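Long-range contacts in aminoglycoside phosphotransferase (Alicyclobacillus acidocaldarius subsp. acidocaldarius, PDB 4PDY), which probably acts as a phosphate-transferring enzyme of the aminoglycoside phosphotransferase family, which shares the protein-kinase-like fold, although its own substrate is not established: residues A[205-213]-A[288-296]; A[299-308]-A[324-335]. All coordinates share one frame; numbering follows the deposited sequence.

How the contacts relate
Both contacts lie in the helical part of the chain, well beyond the N-terminal strands of the kinase-like fold, and they follow one another in series without nesting or crossing. Contact 1 comes first: residues 205-213, at the start of helix 206-218, meet residues 288-296, closing a long loop of 74 residues that holds both helices and short strands. Contact 2 opens just after, where residues 299-308 leave the same helix 289-300 and turn into helix 303-315, and it closes a short, mostly helical loop against residues 324-335 of helix 319-347. Helix 289-300 thus joins the two, whose centres lie about 23 Å apart.

Contact 1: residues A[205-213]-A[288-296]; sequences DRDVIAYLE and PKSEYRAVE
A crossing of two helices in the helical part of this kinase-like fold brings the start of helix 206-218 against the start of helix 289-300, and the principle it illustrates is an apolar centre flanked by polar clasps. The short axes pass 8.3 Å apart at -101°, almost perpendicular. In the middle, Val208 CG1 lies 4.0 Å from Ala294 CB, while its CG2 rests on the CB of Arg293. On one flank Arg293, its chain folding back to bring the NE/NH1 edge onto the carboxylate, grips Asp207 side-on: NE bonds to OD2 (2.9 Å, 172°) and NH1 to OD1 (3.0 Å), both nearly straight and within the guanidinium plane. Arg293 NH1 also reaches Asp205 OD2 at 2.8 Å in a weak, bent bond, so two carboxylates share one cation. On the other flank Tyr211, with CG anti to the backbone N (chi1 165°), lies beneath Glu291, whose CA sits 3.9 Å from the ring centroid in a CH-pi contact over the face. Tyr211 OH donates to Glu291 OE2 at 2.6 Å, on the anti side and tilted from the carboxylate plane, and also hydrogen-bonds Ala253 N. A phenylalanine here would probably keep the ring packing but leave Glu291 OE2 and Ala253 N without this partner. Arg252 pairs with OE1 of the same carboxylate, linking helix 252-266 to what is a near-orthogonal helix crossing within a helical bundle.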
loop_
_atom_site.group_PDB
_atom_site.type_symbol
_atom_site.label_atom_id
_atom_site.label_comp_id
_atom_site.label_asym_id
_atom_site.label_seq_id
_atom_site.Cartn_x
_atom_site.Cartn_y
_atom_site.Cartn_z
ATOM N N ASP A 205 -13.802 17.594 -9.139
ATOM C CA ASP A 205 -14.555 18.420 -8.216
ATOM C C ASP A 205 -13.625 19.314 -7.408
ATOM O O ASP A 205 -12.580 18.886 -6.902
ATOM C CB ASP A 205 -15.428 17.572 -7.272
ATOM C CG ASP A 205 -16.662 16.976 -7.965
ATOM O OD1 ASP A 205 -17.111 17.532 -9.001
ATOM O OD2 ASP A 205 -17.198 15.949 -7.465
ATOM N N ARG A 206 -14.026 20.566 -7.257
ATOM C CA ARG A 206 -13.158 21.557 -6.639
ATOM C C ARG A 206 -12.808 21.232 -5.177
ATOM O O ARG A 206 -11.697 21.499 -4.711
ATOM C CB ARG A 206 -13.799 22.949 -6.812
ATOM C CG ARG A 206 -15.159 23.098 -6.138
ATOM C CD ARG A 206 -16.097 24.039 -6.896
ATOM N NE ARG A 206 -17.029 24.731 -6.009
ATOM C CZ ARG A 206 -16.702 25.680 -5.129
ATOM N NH1 ARG A 206 -15.441 26.080 -4.981
ATOM N NH2 ARG A 206 -17.652 26.237 -4.383
ATOM N N ASP A 207 -13.730 20.601 -4.467
ATOM C CA ASP A 207 -13.471 20.233 -3.071
ATOM C C ASP A 207 -12.394 19.137 -2.918
ATOM O O ASP A 207 -11.565 19.213 -2.023
ATOM C CB ASP A 207 -14.762 19.860 -2.336
ATOM C CG ASP A 207 -15.401 18.586 -2.846
ATOM O OD1 ASP A 207 -15.702 18.488 -4.061
ATOM O OD2 ASP A 207 -15.629 17.671 -2.014
ATOM N N VAL A 208 -12.411 18.152 -3.810
ATOM C CA VAL A 208 -11.390 17.098 -3.841
ATOM C C VAL A 208 -10.014 17.686 -4.149
ATOM O O VAL A 208 -9.028 17.417 -3.454
ATOM C CB VAL A 208 -11.784 16.003 -4.848
ATOM C CG1 VAL A 208 -10.652 15.011 -5.050
ATOM C CG2 VAL A 208 -13.050 15.295 -4.363
ATOM N N ILE A 209 -9.957 18.516 -5.170
ATOM C CA ILE A 209 -8.720 19.200 -5.495
ATOM C C ILE A 209 -8.215 20.072 -4.334
ATOM O O ILE A 209 -7.018 20.108 -4.040
ATOM C CB ILE A 209 -8.923 20.042 -6.770
ATOM C CG1 ILE A 209 -9.138 19.105 -7.964
ATOM C CG2 ILE A 209 -7.739 20.986 -7.000
ATOM C CD1 ILE A 209 -9.789 19.743 -9.181
ATOM N N ALA A 210 -9.121 20.809 -3.699
ATOM C CA ALA A 210 -8.746 21.634 -2.558
ATOM C C ALA A 210 -8.151 20.798 -1.423
ATOM O O ALA A 210 -7.172 21.206 -0.798
ATOM C CB ALA A 210 -9.956 22.427 -2.068
ATOM N N TYR A 211 -8.739 19.634 -1.182
ATOM C CA TYR A 211 -8.184 18.708 -0.195
ATOM C C TYR A 211 -6.751 18.258 -0.542
ATOM O O TYR A 211 -5.843 18.314 0.303
ATOM C CB TYR A 211 -9.107 17.505 -0.025
ATOM C CG TYR A 211 -8.408 16.375 0.683
ATOM C CD1 TYR A 211 -8.269 16.375 2.066
ATOM C CD2 TYR A 211 -7.845 15.331 -0.039
ATOM C CE1 TYR A 211 -7.574 15.342 2.710
ATOM C CE2 TYR A 211 -7.156 14.319 0.601
ATOM C CZ TYR A 211 -7.018 14.350 1.959
ATOM O OH TYR A 211 -6.360 13.315 2.577
ATOM N N LEU A 212 -6.554 17.849 -1.790
ATOM C CA LEU A 212 -5.269 17.317 -2.214
ATOM C C LEU A 212 -4.209 18.403 -2.117
ATOM O O LEU A 212 -3.112 18.174 -1.642
ATOM C CB LEU A 212 -5.356 16.726 -3.621
ATOM C CG LEU A 212 -6.291 15.506 -3.764
ATOM C CD1 LEU A 212 -6.532 15.168 -5.221
ATOM C CD2 LEU A 212 -5.710 14.287 -3.056
ATOM N N GLU A 213 -4.562 19.610 -2.546
ATOM C CA GLU A 213 -3.611 20.714 -2.487
ATOM C C GLU A 213 -3.276 21.131 -1.064
ATOM O O GLU A 213 -2.110 21.447 -0.759
ATOM C CB GLU A 213 -4.141 21.902 -3.272
ATOM C CG GLU A 213 -4.267 21.639 -4.761
ATOM C CD GLU A 213 -4.943 22.785 -5.513
ATOM O OE1 GLU A 213 -5.669 23.602 -4.889
ATOM O OE2 GLU A 213 -4.752 22.856 -6.743
ATOM N N PRO A 288 -12.424 15.323 7.036
ATOM C CA PRO A 288 -13.422 16.255 6.489
ATOM C C PRO A 288 -14.134 15.657 5.294
ATOM O O PRO A 288 -13.673 14.681 4.684
ATOM C CB PRO A 288 -12.589 17.458 6.057
ATOM C CG PRO A 288 -11.231 16.904 5.795
ATOM C CD PRO A 288 -11.046 15.731 6.713
ATOM N N LYS A 289 -15.255 16.256 4.931
ATOM C CA LYS A 289 -16.030 15.775 3.804
ATOM C C LYS A 289 -15.171 15.624 2.534
ATOM O O LYS A 289 -15.327 14.638 1.805
ATOM C CB LYS A 289 -17.190 16.728 3.530
ATOM C CG LYS A 289 -18.174 16.256 2.475
ATOM C CD LYS A 289 -19.405 17.169 2.428
ATOM C CE LYS A 289 -20.367 16.675 1.371
ATOM N NZ LYS A 289 -21.546 17.566 1.246
ATOM N N SER A 290 -14.303 16.611 2.267
ATOM C CA SER A 290 -13.508 16.585 1.054
ATOM C C SER A 290 -12.527 15.403 1.041
ATOM O O SER A 290 -12.182 14.922 -0.020
ATOM C CB SER A 290 -12.749 17.903 0.837
ATOM O OG SER A 290 -11.901 18.253 1.924
ATOM N N GLU A 291 -12.055 14.985 2.219
ATOM C CA GLU A 291 -11.160 13.812 2.304
ATOM C C GLU A 291 -11.937 12.551 1.992
ATOM O O GLU A 291 -11.441 11.667 1.280
ATOM C CB GLU A 291 -10.473 13.725 3.664
ATOM C CG GLU A 291 -9.493 12.557 3.804
ATOM C CD GLU A 291 -8.609 12.738 5.006
ATOM O OE1 GLU A 291 -9.163 12.904 6.096
ATOM O OE2 GLU A 291 -7.371 12.680 4.870
ATOM N N TYR A 292 -13.141 12.433 2.540
ATOM C CA TYR A 292 -14.006 11.312 2.167
ATOM C C TYR A 292 -14.192 11.277 0.661
ATOM O O TYR A 292 -14.201 10.236 0.037
ATOM C CB TYR A 292 -15.368 11.398 2.828
ATOM C CG TYR A 292 -15.485 10.866 4.224
ATOM C CD1 TYR A 292 -15.428 9.492 4.451
ATOM C CD2 TYR A 292 -15.670 11.704 5.310
ATOM C CE1 TYR A 292 -15.566 8.966 5.720
ATOM C CE2 TYR A 292 -15.807 11.189 6.589
ATOM C CZ TYR A 292 -15.737 9.811 6.789
ATOM O OH TYR A 292 -15.858 9.235 8.042
ATOM N N ARG A 293 -14.431 12.453 0.070
ATOM C CA ARG A 293 -14.713 12.489 -1.372
ATOM C C ARG A 293 -13.499 12.088 -2.207
ATOM O O ARG A 293 -13.650 11.437 -3.234
ATOM C CB ARG A 293 -15.257 13.855 -1.786
ATOM C CG ARG A 293 -16.487 14.221 -0.984
ATOM C CD ARG A 293 -17.705 14.501 -1.809
ATOM N NE ARG A 293 -17.471 15.522 -2.815
ATOM C CZ ARG A 293 -18.099 15.570 -3.983
ATOM N NH1 ARG A 293 -17.800 16.531 -4.838
ATOM N NH2 ARG A 293 -19.027 14.665 -4.300
ATOM N N ALA A 294 -12.305 12.491 -1.775
ATOM C CA ALA A 294 -11.079 12.037 -2.436
ATOM C C ALA A 294 -10.934 10.508 -2.363
ATOM O O ALA A 294 -10.574 9.865 -3.338
ATOM C CB ALA A 294 -9.865 12.707 -1.829
ATOM N N VAL A 295 -11.217 9.937 -1.190
ATOM C CA VAL A 295 -11.195 8.489 -1.023
ATOM C C VAL A 295 -12.245 7.846 -1.942
ATOM O O VAL A 295 -11.961 6.861 -2.605
ATOM C CB VAL A 295 -11.433 8.104 0.455
ATOM C CG1 VAL A 295 -11.694 6.615 0.577
ATOM C CG2 VAL A 295 -10.250 8.503 1.318
ATOM N N GLU A 296 -13.455 8.429 -2.013
ATOM C CA GLU A 296 -14.454 7.889 -2.909
ATOM C C GLU A 296 -14.006 7.918 -4.379
ATOM O O GLU A 296 -14.294 6.988 -5.137
ATOM C CB GLU A 296 -15.749 8.684 -2.807
ATOM C CG GLU A 296 -16.496 8.507 -1.498
ATOM C CD GLU A 296 -17.789 9.295 -1.499
ATOM O OE1 GLU A 296 -17.749 10.547 -1.406
ATOM O OE2 GLU A 296 -18.843 8.648 -1.616
#

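Contact 2: residues A[299-308]-A[324-335]; sequences LRFPYLPWRI and ALQQYAVQAEKR. With SCN (thiocyanate ion), chain C.
Tyr328 and Pro305 form the dense part of this contact, where helix 303-308 runs antiparallel to helix 324-335 (162°, axes 10.0 Å apart). Pro305 CG stands over the centre of the phenol ring, 3.5 Å from the Tyr328 centroid, in a CH-pi contact, and Leu304 lies beside the ring as a further apolar neighbour. Further along, Ile308 CD1, whose modelled position is doubtful, lies near Ala324 CB. The contact turns polar around Pro302, the centre of an inverse gamma turn. Here Arg335 reaches in on a chain extended from CG to NE (chi1 174°), and the Tyr328 hydroxyl lies over the guanidinium face. Arg335 NH2 makes weak bonds to the carbonyls Leu299 O (3.1 Å) and Arg300 O (2.9 Å), while Asp195 of helix 189-203 takes NH1 in a salt bridge. Arg335 NE bonds weakly, at 3.2 Å, to the N of a thiocyanate, probably from the crystallisation liquor. By contrast, the outward side of helix 319-347, with Gln326, Val330 and Lys334, is exposed. Such pairing is that of an antiparallel helical hairpin, whose second helix also reaches, through Arg335, the carbonyls of the turn that leads into the first.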
loop_
_atom_site.group_PDB
_atom_site.type_symbol
_atom_site.label_atom_id
_atom_site.label_comp_id
_atom_site.label_asym_id
_atom_site.label_seq_id
_atom_site.Cartn_x
_atom_site.Cartn_y
_atom_site.Cartn_z
ATOM N N LEU A 299 -11.662 4.913 -4.754
ATOM C CA LEU A 299 -12.384 3.644 -4.689
ATOM C C LEU A 299 -13.375 3.385 -5.805
ATOM O O LEU A 299 -13.570 2.243 -6.218
ATOM C CB LEU A 299 -13.162 3.519 -3.409
ATOM C CG LEU A 299 -12.384 3.402 -2.139
ATOM C CD1 LEU A 299 -13.344 3.269 -0.974
ATOM C CD2 LEU A 299 -11.466 2.192 -2.230
ATOM N N ARG A 300 -13.993 4.452 -6.318
ATOM C CA ARG A 300 -14.980 4.284 -7.361
ATOM C C ARG A 300 -14.344 3.796 -8.658
ATOM O O ARG A 300 -14.988 3.106 -9.448
ATOM C CB ARG A 300 -15.694 5.627 -7.603
ATOM C CG ARG A 300 -16.663 5.695 -8.780
ATOM C CD ARG A 300 -17.799 4.704 -8.724
ATOM N NE ARG A 300 -18.768 5.040 -7.697
ATOM C CZ ARG A 300 -19.872 4.337 -7.444
ATOM N NH1 ARG A 300 -20.702 4.763 -6.503
ATOM N NH2 ARG A 300 -20.158 3.235 -8.143
ATOM N N PHE A 301 -13.093 4.172 -8.900
ATOM C CA PHE A 301 -12.443 3.763 -10.150
ATOM C C PHE A 301 -12.325 2.234 -10.191
ATOM O O PHE A 301 -11.947 1.644 -9.169
ATOM C CB PHE A 301 -11.040 4.327 -10.279
ATOM C CG PHE A 301 -10.504 4.197 -11.658
ATOM C CD1 PHE A 301 -10.749 5.187 -12.618
ATOM C CD2 PHE A 301 -9.804 3.056 -12.024
ATOM C CE1 PHE A 301 -10.278 5.040 -13.901
ATOM C CE2 PHE A 301 -9.336 2.903 -13.313
ATOM C CZ PHE A 301 -9.570 3.894 -14.256
ATOM N N PRO A 302 -12.615 1.598 -11.334
ATOM C CA PRO A 302 -12.494 0.135 -11.460
ATOM C C PRO A 302 -11.032 -0.315 -11.648
ATOM O O PRO A 302 -10.613 -0.763 -12.715
ATOM C CB PRO A 302 -13.379 -0.183 -12.667
ATOM C CG PRO A 302 -13.235 1.022 -13.542
ATOM C CD PRO A 302 -13.110 2.203 -12.596
ATOM N N TYR A 303 -10.274 -0.140 -10.584
ATOM C CA TYR A 303 -8.848 -0.377 -10.590
ATOM C C TYR A 303 -8.485 -1.828 -10.892
ATOM O O TYR A 303 -7.595 -2.091 -11.673
ATOM C CB TYR A 303 -8.278 -0.012 -9.212
ATOM C CG TYR A 303 -6.831 -0.369 -9.030
ATOM C CD1 TYR A 303 -5.811 0.394 -9.597
ATOM C CD2 TYR A 303 -6.484 -1.489 -8.282
ATOM C CE1 TYR A 303 -4.482 0.043 -9.426
ATOM C CE2 TYR A 303 -5.162 -1.836 -8.095
ATOM C CZ TYR A 303 -4.164 -1.075 -8.652
ATOM O OH TYR A 303 -2.866 -1.495 -8.441
ATOM N N LEU A 304 -9.194 -2.760 -10.269
ATOM C CA LEU A 304 -8.814 -4.158 -10.457
ATOM C C LEU A 304 -9.049 -4.629 -11.902
ATOM O O LEU A 304 -8.159 -5.224 -12.509
ATOM C CB LEU A 304 -9.452 -5.066 -9.384
ATOM C CG LEU A 304 -9.278 -6.580 -9.381
ATOM C CD1 LEU A 304 -9.285 -7.114 -7.953
ATOM C CD2 LEU A 304 -10.427 -7.194 -10.157
ATOM N N PRO A 305 -10.246 -4.380 -12.463
ATOM C CA PRO A 305 -10.401 -4.721 -13.877
ATOM C C PRO A 305 -9.345 -4.075 -14.782
ATOM O O PRO A 305 -8.852 -4.722 -15.707
ATOM C CB PRO A 305 -11.808 -4.217 -14.207
ATOM C CG PRO A 305 -12.529 -4.336 -12.912
ATOM C CD PRO A 305 -11.521 -3.964 -11.869
ATOM N N TRP A 306 -9.016 -2.800 -14.529
ATOM C CA TRP A 306 -7.970 -2.141 -15.296
ATOM C C TRP A 306 -6.664 -2.923 -15.165
ATOM O O TRP A 306 -6.019 -3.237 -16.139
ATOM C CB TRP A 306 -7.776 -0.651 -14.893
ATOM C CG TRP A 306 -6.507 -0.205 -15.456
ATOM C CD1 TRP A 306 -6.229 0.052 -16.783
ATOM C CD2 TRP A 306 -5.250 -0.183 -14.777
ATOM N NE1 TRP A 306 -4.892 0.281 -16.941
ATOM C CE2 TRP A 306 -4.261 0.110 -15.734
ATOM C CE3 TRP A 306 -4.867 -0.395 -13.449
ATOM C CZ2 TRP A 306 -2.933 0.248 -15.397
ATOM C CZ3 TRP A 306 -3.545 -0.270 -13.129
ATOM C CH2 TRP A 306 -2.598 0.053 -14.093
ATOM N N ARG A 307 -6.288 -3.195 -13.926
ATOM C CA ARG A 307 -4.961 -3.797 -13.671
ATOM C C ARG A 307 -4.821 -5.199 -14.300
ATOM O O ARG A 307 -3.812 -5.519 -14.931
ATOM C CB ARG A 307 -4.670 -3.834 -12.170
ATOM C CG ARG A 307 -3.257 -4.318 -11.847
ATOM C CD ARG A 307 -2.966 -4.556 -10.364
ATOM N NE ARG A 307 -4.091 -5.103 -9.605
ATOM C CZ ARG A 307 -4.268 -6.381 -9.257
ATOM N NH1 ARG A 307 -3.398 -7.324 -9.602
ATOM N NH2 ARG A 307 -5.347 -6.721 -8.563
ATOM N N ILE A 308 -5.855 -6.006 -14.116
ATOM C CA ILE A 308 -5.890 -7.363 -14.633
ATOM C C ILE A 308 -5.914 -7.360 -16.174
ATOM O O ILE A 308 -5.163 -8.072 -16.831
ATOM C CB ILE A 308 -7.134 -8.115 -14.100
ATOM C CG1 ILE A 308 -7.138 -8.170 -12.575
ATOM C CG2 ILE A 308 -7.248 -9.498 -14.718
ATOM C CD1 ILE A 308 -8.538 -8.371 -12.066
ATOM N N ALA A 324 -9.347 -13.674 -11.240
ATOM C CA ALA A 324 -9.529 -12.356 -10.620
ATOM C C ALA A 324 -10.731 -11.583 -11.176
ATOM O O ALA A 324 -11.491 -10.999 -10.416
ATOM C CB ALA A 324 -8.269 -11.532 -10.769
ATOM N N LEU A 325 -10.912 -11.627 -12.496
ATOM C CA LEU A 325 -12.033 -10.911 -13.102
ATOM C C LEU A 325 -13.371 -11.575 -12.735
ATOM O O LEU A 325 -14.378 -10.892 -12.501
ATOM C CB LEU A 325 -11.860 -10.824 -14.608
ATOM C CG LEU A 325 -12.824 -9.845 -15.279
ATOM C CD1 LEU A 325 -12.511 -8.421 -14.873
ATOM C CD2 LEU A 325 -12.726 -9.993 -16.780
ATOM N N GLN A 326 -13.366 -12.912 -12.622
ATOM C CA GLN A 326 -14.557 -13.635 -12.187
ATOM C C GLN A 326 -14.957 -13.222 -10.768
ATOM O O GLN A 326 -16.141 -12.975 -10.489
ATOM C CB GLN A 326 -14.361 -15.154 -12.232
ATOM C CG GLN A 326 -14.370 -15.726 -13.640
ATOM C CD GLN A 326 -13.892 -17.160 -13.726
ATOM O OE1 GLN A 326 -13.133 -17.632 -12.876
ATOM N NE2 GLN A 326 -14.349 -17.861 -14.727
ATOM N N GLN A 327 -13.976 -13.138 -9.874
ATOM C CA GLN A 327 -14.264 -12.709 -8.516
ATOM C C GLN A 327 -14.774 -11.274 -8.473
ATOM O O GLN A 327 -15.669 -10.969 -7.691
ATOM C CB GLN A 327 -13.044 -12.850 -7.599
ATOM C CG GLN A 327 -13.269 -12.239 -6.213
ATOM C CD GLN A 327 -12.365 -12.791 -5.133
ATOM O OE1 GLN A 327 -12.133 -14.002 -5.055
ATOM N NE2 GLN A 327 -11.871 -11.904 -4.262
ATOM N N TYR A 328 -14.221 -10.398 -9.313
ATOM C CA TYR A 328 -14.713 -9.023 -9.359
ATOM C C TYR A 328 -16.186 -9.012 -9.794
ATOM O O TYR A 328 -17.011 -8.305 -9.225
ATOM C CB TYR A 328 -13.881 -8.196 -10.330
ATOM C CG TYR A 328 -14.246 -6.715 -10.327
ATOM C CD1 TYR A 328 -13.651 -5.842 -9.426
ATOM C CD2 TYR A 328 -15.195 -6.211 -11.190
ATOM C CE1 TYR A 328 -13.983 -4.504 -9.399
ATOM C CE2 TYR A 328 -15.511 -4.870 -11.179
ATOM C CZ TYR A 328 -14.902 -4.028 -10.279
ATOM O OH TYR A 328 -15.204 -2.684 -10.245
ATOM N N ALA A 329 -16.519 -9.809 -10.799
ATOM C CA ALA A 329 -17.888 -9.887 -11.289
ATOM C C ALA A 329 -18.840 -10.395 -10.202
ATOM O O ALA A 329 -19.935 -9.870 -10.024
ATOM C CB ALA A 329 -17.961 -10.774 -12.513
ATOM N N VAL A 330 -18.410 -11.428 -9.482
ATOM C CA VAL A 330 -19.204 -11.983 -8.371
ATOM C C VAL A 330 -19.536 -10.918 -7.329
ATOM O O VAL A 330 -20.662 -10.845 -6.831
ATOM C CB VAL A 330 -18.487 -13.178 -7.700
ATOM C CG1 VAL A 330 -19.117 -13.530 -6.364
ATOM C CG2 VAL A 330 -18.513 -14.374 -8.637
ATOM N N GLN A 331 -18.553 -10.090 -7.020
ATOM C CA GLN A 331 -18.693 -9.056 -5.993
ATOM C C GLN A 331 -19.217 -7.712 -6.476
ATOM O O GLN A 331 -19.392 -6.792 -5.669
ATOM C CB GLN A 331 -17.342 -8.841 -5.329
ATOM C CG GLN A 331 -16.832 -10.118 -4.701
ATOM C CD GLN A 331 -15.666 -9.903 -3.785
ATOM O OE1 GLN A 331 -14.957 -8.881 -3.828
ATOM N NE2 GLN A 331 -15.461 -10.869 -2.924
ATOM N N ALA A 332 -19.465 -7.595 -7.772
ATOM C CA ALA A 332 -19.721 -6.280 -8.354
ATOM C C ALA A 332 -20.935 -5.590 -7.731
ATOM O O ALA A 332 -20.885 -4.387 -7.459
ATOM C CB ALA A 332 -19.864 -6.380 -9.862
ATOM N N GLU A 333 -22.022 -6.322 -7.506
ATOM C CA GLU A 333 -23.205 -5.686 -6.928
ATOM C C GLU A 333 -22.989 -5.285 -5.478
ATOM O O GLU A 333 -23.430 -4.222 -5.058
ATOM C CB GLU A 333 -24.461 -6.550 -7.049
ATOM C CG GLU A 333 -25.653 -5.914 -6.345
ATOM C CD GLU A 333 -25.839 -4.459 -6.766
ATOM O OE1 GLU A 333 -25.722 -4.205 -7.967
ATOM O OE2 GLU A 333 -26.057 -3.556 -5.925
ATOM N N LYS A 334 -22.298 -6.128 -4.712
ATOM C CA LYS A 334 -21.950 -5.765 -3.333
ATOM C C LYS A 334 -21.058 -4.525 -3.274
ATOM O O LYS A 334 -21.228 -3.666 -2.410
ATOM C CB LYS A 334 -21.274 -6.935 -2.598
ATOM C CG LYS A 334 -22.240 -7.981 -2.101
ATOM C CD LYS A 334 -23.100 -7.475 -0.953
ATOM C CE LYS A 334 -22.340 -7.459 0.357
ATOM N NZ LYS A 334 -23.260 -7.172 1.485
ATOM N N ARG A 335 -20.120 -4.433 -4.208
ATOM C CA ARG A 335 -19.251 -3.258 -4.316
ATOM C C ARG A 335 -20.074 -1.993 -4.627
ATOM O O ARG A 335 -19.894 -0.947 -3.992
ATOM C CB ARG A 335 -18.181 -3.498 -5.387
ATOM C CG ARG A 335 -17.315 -2.288 -5.695
ATOM C CD ARG A 335 -16.221 -2.625 -6.697
ATOM N NE ARG A 335 -15.430 -1.468 -7.079
ATOM C CZ ARG A 335 -15.825 -0.541 -7.967
ATOM N NH1 ARG A 335 -16.994 -0.655 -8.585
ATOM N NH2 ARG A 335 -15.031 0.485 -8.241
HETATM S S SCN C . -11.501 -2.055 -8.212
HETATM C C SCN C . -12.042 -1.862 -6.908
HETATM N N SCN C . -12.455 -1.713 -5.909
#